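CMP/dCMP-type deaminase domain-containing protein (Aspergillus oryzae RIB40, PDB 7DRY) probably catalyses a zinc-dependent deamination step of riboflavin biosynthesis, as a Rib2 deaminase built on the cytidine deaminase (CDA) fold. Local coordinates at residues G38-T42 against E43-I47; E11-S14 against L15-K18; D79-W82 against E83-P86. All blocks are in the same frame, centred on the assembly; numbering follows the deposited sequence.

Contact 1: residues G38-T42 against E43-I47; sequences GDYKT and EDDRI
The beta-beta connection between the antiparallel strands 29-36 and 46-52 of the CDA-fold sheet closes here with a short 3-10 turn, and Lys41 and Thr42 meet Asp44 and Asp45 across it. Two i to i+3 backbone bonds define the turn: Asp44 N donates to Lys41 O at 2.9 Å, and Asp45 N donates to Thr42 O at the same length. The residues from Thr42 to Asp44 wind in the 3-10 manner. Water adds a second layer. One molecule gives hydrogen bonds to Lys41 O and Asp45 OD1, while another accepts from Lys41 N and donates to Asp44 OD2, so a water links the Asp44 carboxylate to the backbone of Lys41. Asp45 is held more firmly, since its OD2 takes a salt bridge from Arg35 and a hydrogen bond from Tyr8, which fastens the turn to strand 29-36 and helix 5-16. The Glu43 side chain, with CG wedged between its own N and carbonyl carbon (chi1 42°), folds back alongside Lys41 and points the same way; the two touch through carbon, Lys41 CB lying 3.6 Å from Glu43 CD.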
loop_
_atom_site.group_PDB
_atom_site.type_symbol
_atom_site.label_atom_id
_atom_site.label_comp_id
_atom_site.label_asym_id
_atom_site.label_seq_id
_atom_site.Cartn_x
_atom_site.Cartn_y
_atom_site.Cartn_z
ATOM N N GLY A 38 -19.483 8.243 -3.389
ATOM C CA GLY A 38 -20.888 7.941 -3.180
ATOM C C GLY A 38 -21.220 6.483 -3.432
ATOM O O GLY A 38 -20.407 5.604 -3.161
ATOM N N ASP A 39 -22.416 6.223 -3.958
ATOM C CA ASP A 39 -22.914 4.862 -4.153
ATOM C C ASP A 39 -22.354 4.337 -5.471
ATOM O O ASP A 39 -23.054 4.219 -6.481
ATOM C CB ASP A 39 -24.438 4.866 -4.148
ATOM C CG ASP A 39 -25.027 3.475 -4.162
ATOM O OD1 ASP A 39 -24.310 2.518 -3.793
ATOM O OD2 ASP A 39 -26.205 3.348 -4.558
ATOM N N TYR A 40 -21.070 3.997 -5.445
ATOM C CA TYR A 40 -20.318 3.726 -6.661
ATOM C C TYR A 40 -20.592 2.325 -7.195
ATOM O O TYR A 40 -21.071 1.433 -6.489
ATOM C CB TYR A 40 -18.816 3.855 -6.412
ATOM C CG TYR A 40 -18.238 2.707 -5.602
ATOM C CD1 TYR A 40 -18.338 2.701 -4.219
ATOM C CD2 TYR A 40 -17.611 1.630 -6.221
ATOM C CE1 TYR A 40 -17.819 1.665 -3.469
ATOM C CE2 TYR A 40 -17.092 0.583 -5.474
ATOM C CZ TYR A 40 -17.201 0.611 -4.101
ATOM O OH TYR A 40 -16.696 -0.415 -3.338
ATOM N N LYS A 41 -20.252 2.142 -8.467
ATOM C CA LYS A 41 -20.283 0.847 -9.134
ATOM C C LYS A 41 -18.845 0.445 -9.434
ATOM O O LYS A 41 -18.067 1.259 -9.946
ATOM C CB LYS A 41 -21.077 0.922 -10.446
ATOM C CG LYS A 41 -22.615 0.964 -10.317
ATOM C CD LYS A 41 -23.133 2.107 -9.444
ATOM C CE LYS A 41 -24.647 2.067 -9.272
ATOM N NZ LYS A 41 -24.992 2.234 -7.828
ATOM N N THR A 42 -18.491 -0.806 -9.111
ATOM C CA THR A 42 -17.114 -1.263 -9.290
ATOM C C THR A 42 -16.679 -1.190 -10.748
ATOM O O THR A 42 -15.501 -0.949 -11.035
ATOM C CB THR A 42 -16.952 -2.685 -8.743
ATOM O OG1 THR A 42 -17.447 -2.734 -7.400
ATOM C CG2 THR A 42 -15.485 -3.102 -8.745
ATOM N N GLU A 43 -17.619 -1.368 -11.678
ATOM C CA GLU A 43 -17.296 -1.261 -13.095
ATOM C C GLU A 43 -16.761 0.117 -13.460
ATOM O O GLU A 43 -16.056 0.247 -14.467
ATOM C CB GLU A 43 -18.523 -1.607 -13.943
ATOM C CG GLU A 43 -19.823 -1.024 -13.410
ATOM C CD GLU A 43 -20.588 -1.994 -12.520
ATOM O OE1 GLU A 43 -21.804 -2.175 -12.752
ATOM O OE2 GLU A 43 -19.978 -2.570 -11.592
ATOM N N ASP A 44 -17.060 1.141 -12.661
ATOM C CA ASP A 44 -16.560 2.485 -12.912
ATOM C C ASP A 44 -15.186 2.738 -12.304
ATOM O O ASP A 44 -14.620 3.811 -12.527
ATOM C CB ASP A 44 -17.542 3.545 -12.396
ATOM C CG ASP A 44 -18.822 3.609 -13.214
ATOM O OD1 ASP A 44 -18.783 3.256 -14.412
ATOM O OD2 ASP A 44 -19.864 4.015 -12.655
ATOM N N ASP A 45 -14.643 1.800 -11.529
ATOM C CA ASP A 45 -13.289 1.964 -11.016
ATOM C C ASP A 45 -12.310 2.043 -12.182
ATOM O O ASP A 45 -12.480 1.372 -13.203
ATOM C CB ASP A 45 -12.893 0.753 -10.166
ATOM C CG ASP A 45 -13.475 0.770 -8.759
ATOM O OD1 ASP A 45 -14.169 1.729 -8.364
ATOM O OD2 ASP A 45 -13.216 -0.220 -8.033
ATOM N N ARG A 46 -11.274 2.857 -12.025
ATOM C CA ARG A 46 -10.181 2.930 -12.987
ATOM C C ARG A 46 -8.875 2.683 -12.254
ATOM O O ARG A 46 -8.622 3.294 -11.211
ATOM C CB ARG A 46 -10.135 4.311 -13.648
ATOM C CG ARG A 46 -11.422 4.688 -14.386
ATOM C CD ARG A 46 -11.507 6.193 -14.639
ATOM N NE ARG A 46 -12.745 6.573 -15.316
ATOM C CZ ARG A 46 -13.141 7.829 -15.486
ATOM N NH1 ARG A 46 -12.396 8.827 -15.029
ATOM N NH2 ARG A 46 -14.282 8.089 -16.110
ATOM N N ILE A 47 -8.045 1.791 -12.789
ATOM C CA ILE A 47 -6.726 1.586 -12.203
ATOM C C ILE A 47 -5.836 2.768 -12.550
ATOM O O ILE A 47 -5.765 3.193 -13.708
ATOM C CB ILE A 47 -6.103 0.262 -12.670
ATOM C CG1 ILE A 47 -7.042 -0.902 -12.375
ATOM C CG2 ILE A 47 -4.756 0.042 -11.979
ATOM C CD1 ILE A 47 -7.464 -0.980 -10.928
HETATM O O HOH W 1 -16.127 3.646 -9.102
HETATM O O HOH W 2 -19.960 4.585 -10.105
HETATM O O HOH W 3 -13.032 -1.581 -13.363
#

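Contact 2: residues E11-S14 against L15-K18; sequences ECLS and LAEK. With SO4 (sulfate ion), chain D.
The C-terminal part of the alpha-helix 5-16, which lies against the CDA-fold sheet, sets Cys12 and Leu13 one turn from Ala16 and Glu17. Its backbone bonds are not all alike. Leu15 N to Glu11 O (3.1 Å) and Ala16 N to Cys12 O (2.9 Å) are regular i to i+4 bonds, with N-H...O angles of 159° and 156°. Glu17 N reaches Leu13 O less directly, at 139°, and also makes a weak bond to Ser14 O. Lys18 N donates to Leu15 O, an i to i+3 bond.

Apolar contacts are modest within the turn itself: Leu13 CD1 comes within 4.4 Å of Ala16 CB. Beyond the segments, Leu13 and Ala16 rest on Val170 of helix 164-171, whereas Cys12 and Leu15 touch Ile31 of strand 29-36.

The polar side chains make a third group. Glu17 stretches out beyond CG and crosses the Leu13 side chain obliquely, OE2 of Glu17 4.1 Å from Leu13 CG, while Glu17 CG lies 3.2 Å from Leu13 O. A water joins Ser14 OG to Glu17 OE1, donating to the carboxylate at 3.1 Å, and Ser14 OG has a further weak bond to Arg10 O one turn back. Glu11 OE2 forms a salt bridge with Lys7, one turn earlier in the same helix.

An ionic contact ends the series. Lys18, fully extended from CG to NZ, reaches a sulfate ion probably carried over from the crystallisation liquor, and Lys18 NZ donates to sulfate O3 at 2.6 Å.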
loop_
_atom_site.group_PDB
_atom_site.type_symbol
_atom_site.label_atom_id
_atom_site.label_comp_id
_atom_site.label_asym_id
_atom_site.label_seq_id
_atom_site.Cartn_x
_atom_site.Cartn_y
_atom_site.Cartn_z
ATOM N N GLU A 11 -5.675 -9.420 -5.906
ATOM C CA GLU A 11 -4.847 -8.909 -6.989
ATOM C C GLU A 11 -3.570 -8.286 -6.441
ATOM O O GLU A 11 -2.494 -8.435 -7.033
ATOM C CB GLU A 11 -5.653 -7.902 -7.818
ATOM C CG GLU A 11 -6.789 -8.553 -8.615
ATOM C CD GLU A 11 -7.769 -7.558 -9.210
ATOM O OE1 GLU A 11 -7.642 -6.347 -8.946
ATOM O OE2 GLU A 11 -8.676 -7.996 -9.949
ATOM N N CYS A 12 -3.667 -7.612 -5.293
ATOM C CA CYS A 12 -2.476 -7.083 -4.644
ATOM C C CYS A 12 -1.545 -8.217 -4.237
ATOM O O CYS A 12 -0.316 -8.093 -4.329
ATOM C CB CYS A 12 -2.907 -6.320 -3.395
ATOM S SG CYS A 12 -3.563 -4.660 -3.721
ATOM N N LEU A 13 -2.114 -9.331 -3.774
ATOM C CA LEU A 13 -1.276 -10.458 -3.377
ATOM C C LEU A 13 -0.550 -11.055 -4.580
ATOM O O LEU A 13 0.621 -11.440 -4.475
ATOM C CB LEU A 13 -2.108 -11.505 -2.636
ATOM C CG LEU A 13 -1.340 -12.561 -1.848
ATOM C CD1 LEU A 13 -0.426 -11.907 -0.808
ATOM C CD2 LEU A 13 -2.331 -13.499 -1.187
ATOM N N SER A 14 -1.214 -11.113 -5.735
ATOM C CA SER A 14 -0.542 -11.588 -6.938
ATOM C C SER A 14 0.636 -10.689 -7.297
ATOM O O SER A 14 1.689 -11.175 -7.730
ATOM C CB SER A 14 -1.549 -11.629 -8.080
ATOM O OG SER A 14 -2.437 -12.707 -7.875
ATOM N N LEU A 15 0.467 -9.371 -7.138
ATOM C CA LEU A 15 1.579 -8.444 -7.347
ATOM C C LEU A 15 2.703 -8.706 -6.357
ATOM O O LEU A 15 3.880 -8.705 -6.728
ATOM C CB LEU A 15 1.092 -7.000 -7.198
ATOM C CG LEU A 15 0.292 -6.492 -8.393
ATOM C CD1 LEU A 15 -0.397 -5.197 -8.029
ATOM C CD2 LEU A 15 1.203 -6.290 -9.603
ATOM N N ALA A 16 2.355 -8.926 -5.085
ATOM C CA ALA A 16 3.357 -9.194 -4.062
ATOM C C ALA A 16 4.219 -10.391 -4.422
ATOM O O ALA A 16 5.402 -10.436 -4.066
ATOM C CB ALA A 16 2.662 -9.441 -2.724
ATOM N N GLU A 17 3.639 -11.376 -5.107
ATOM C CA GLU A 17 4.374 -12.582 -5.466
ATOM C C GLU A 17 5.431 -12.329 -6.529
ATOM O O GLU A 17 6.305 -13.183 -6.726
ATOM C CB GLU A 17 3.377 -13.664 -5.891
ATOM C CG GLU A 17 2.492 -14.071 -4.730
ATOM C CD GLU A 17 1.302 -14.894 -5.133
ATOM O OE1 GLU A 17 1.138 -15.151 -6.336
ATOM O OE2 GLU A 17 0.533 -15.280 -4.228
ATOM N N LYS A 18 5.386 -11.174 -7.192
ATOM C CA LYS A 18 6.442 -10.791 -8.111
ATOM C C LYS A 18 7.692 -10.325 -7.376
ATOM O O LYS A 18 8.764 -10.275 -7.985
ATOM C CB LYS A 18 5.940 -9.687 -9.051
ATOM C CG LYS A 18 4.727 -10.101 -9.909
ATOM C CD LYS A 18 4.409 -9.029 -10.945
ATOM C CE LYS A 18 3.082 -9.311 -11.661
ATOM N NZ LYS A 18 2.831 -8.358 -12.790
HETATM S S SO4 D . 5.549 -8.790 -15.291
HETATM O O1 SO4 D . 5.515 -7.526 -16.021
HETATM O O2 SO4 D . 6.123 -9.827 -16.144
HETATM O O3 SO4 D . 4.193 -9.174 -14.908
HETATM O O4 SO4 D . 6.367 -8.641 -14.091
HETATM O O HOH W 4 -1.574 -15.210 -7.934
#

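Contact 3: residues D79-W82 against E83-P86; sequences DRVW and EVLP
Arg80 and Glu83, three residues apart, grip each other in a side-on salt bridge that satisfies two donors of the guanidinium. Arg80 NE donates to Glu83 OE2 at 3.0 Å and Arg80 NH2 to Glu83 OE1 at 3.1 Å; a weak bond from NE to OE1 supplements them. The two planes are turned 45° apart, so the fit is uneven: NH2 meets OE1 on its syn side, whereas NE approaches OE2 from above the carboxylate plane. The backbone repeats the same pairing, Glu83 N giving its hydrogen to Arg80 O at 3.0 Å. Val81 O carries two bonds, from Val84 N at 3.0 Å and from Leu85 N at 3.1 Å. From outside the two segments, Tyr70 OH bonds to Val84 O and Arg124 NH1 to Leu85 O. The methylene stem of the same glutamate is used as well: Glu83 CG sits over the Trp82 six-membered ring in a CH-pi contact, 3.6 Å from its centroid and 19° off the normal. Val81 CG2 packs on Val84 CG2, and Val81 also touches Tyr70 and Ala71 of helix 62-73. Consecutive i to i+3 bonds, 80 to 83 and 81 to 84, make overlapping turns, here within the connection from helix 62-73 to strand 91-97 of the CDA fold.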
loop_
_atom_site.group_PDB
_atom_site.type_symbol
_atom_site.label_atom_id
_atom_site.label_comp_id
_atom_site.label_asym_id
_atom_site.label_seq_id
_atom_site.Cartn_x
_atom_site.Cartn_y
_atom_site.Cartn_z
ATOM N N ASP A 79 9.072 12.315 -5.393
ATOM C CA ASP A 79 8.578 13.180 -4.326
ATOM C C ASP A 79 7.603 14.240 -4.826
ATOM O O ASP A 79 6.930 14.871 -4.003
ATOM C CB ASP A 79 9.710 13.762 -3.447
ATOM C CG ASP A 79 10.626 14.742 -4.185
ATOM O OD1 ASP A 79 10.351 15.115 -5.342
ATOM O OD2 ASP A 79 11.640 15.156 -3.575
ATOM N N ARG A 80 7.493 14.426 -6.145
ATOM C CA ARG A 80 6.562 15.376 -6.743
ATOM C C ARG A 80 5.379 14.686 -7.420
ATOM O O ARG A 80 4.671 15.316 -8.215
ATOM C CB ARG A 80 7.286 16.289 -7.734
ATOM C CG ARG A 80 8.166 17.351 -7.079
ATOM C CD ARG A 80 8.995 18.132 -8.103
ATOM N NE ARG A 80 8.190 18.562 -9.241
ATOM C CZ ARG A 80 8.655 18.718 -10.476
ATOM N NH1 ARG A 80 9.935 18.485 -10.744
ATOM N NH2 ARG A 80 7.840 19.106 -11.446
ATOM N N VAL A 81 5.147 13.404 -7.122
ATOM C CA VAL A 81 4.038 12.694 -7.753
ATOM C C VAL A 81 2.703 13.329 -7.391
ATOM O O VAL A 81 1.739 13.227 -8.158
ATOM C CB VAL A 81 4.079 11.186 -7.408
ATOM C CG1 VAL A 81 3.595 10.925 -5.990
ATOM C CG2 VAL A 81 3.265 10.373 -8.427
ATOM N N TRP A 82 2.632 14.014 -6.246
ATOM C CA TRP A 82 1.407 14.711 -5.882
ATOM C C TRP A 82 0.939 15.655 -6.982
ATOM O O TRP A 82 -0.267 15.864 -7.149
ATOM C CB TRP A 82 1.617 15.477 -4.573
ATOM C CG TRP A 82 2.469 16.741 -4.657
ATOM C CD1 TRP A 82 3.818 16.855 -4.425
ATOM C CD2 TRP A 82 2.005 18.064 -4.953
ATOM N NE1 TRP A 82 4.217 18.171 -4.572
ATOM C CE2 TRP A 82 3.121 18.927 -4.899
ATOM C CE3 TRP A 82 0.753 18.603 -5.268
ATOM C CZ2 TRP A 82 3.019 20.295 -5.150
ATOM C CZ3 TRP A 82 0.656 19.958 -5.516
ATOM C CH2 TRP A 82 1.781 20.786 -5.456
ATOM N N GLU A 83 1.872 16.233 -7.749
ATOM C CA GLU A 83 1.506 17.227 -8.751
ATOM C C GLU A 83 0.769 16.619 -9.935
ATOM O O GLU A 83 0.100 17.353 -10.673
ATOM C CB GLU A 83 2.761 17.909 -9.301
ATOM C CG GLU A 83 3.612 18.626 -8.275
ATOM C CD GLU A 83 4.880 19.214 -8.882
ATOM O OE1 GLU A 83 5.074 19.103 -10.110
ATOM O OE2 GLU A 83 5.693 19.766 -8.116
ATOM N N VAL A 84 0.885 15.311 -10.141
ATOM C CA VAL A 84 0.388 14.664 -11.351
ATOM C C VAL A 84 -0.686 13.618 -11.092
ATOM O O VAL A 84 -1.326 13.169 -12.056
ATOM C CB VAL A 84 1.524 14.056 -12.201
ATOM C CG1 VAL A 84 2.449 15.157 -12.724
ATOM C CG2 VAL A 84 2.295 13.028 -11.398
ATOM N N LEU A 85 -0.896 13.189 -9.849
ATOM C CA LEU A 85 -1.948 12.217 -9.595
ATOM C C LEU A 85 -3.310 12.827 -9.925
ATOM O O LEU A 85 -3.514 14.042 -9.777
ATOM C CB LEU A 85 -1.939 11.788 -8.134
ATOM C CG LEU A 85 -0.818 10.815 -7.778
ATOM C CD1 LEU A 85 -0.698 10.722 -6.253
ATOM C CD2 LEU A 85 -1.046 9.445 -8.411
ATOM N N PRO A 86 -4.267 12.005 -10.358
ATOM C CA PRO A 86 -5.599 12.535 -10.686
ATOM C C PRO A 86 -6.234 13.237 -9.498
ATOM O O PRO A 86 -6.072 12.826 -8.345
ATOM C CB PRO A 86 -6.396 11.280 -11.059
ATOM C CG PRO A 86 -5.386 10.281 -11.447
ATOM C CD PRO A 86 -4.169 10.558 -10.611
#

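All three contacts illustrate local closure of a turn, placed at separate points around one deaminase domain. Their centres lie 22 to 24 Å apart. None touches another: contact 1 comes within about 6 Å of contact 2 and about 7 Å of contact 3 at the nearest atoms. Helix 5-16 carries contact 2 and also touches the loop of contact 1. The zinc ion, held by His61, Cys102 and Cys112, is about 13 Å from the side chain of Ala16. Glu63, a further zinc-site residue not bound to the metal here, has its side chain about 9 Å from that of Cys12 and about 10 Å from that of Val81; contact 1 lies away from the metal site.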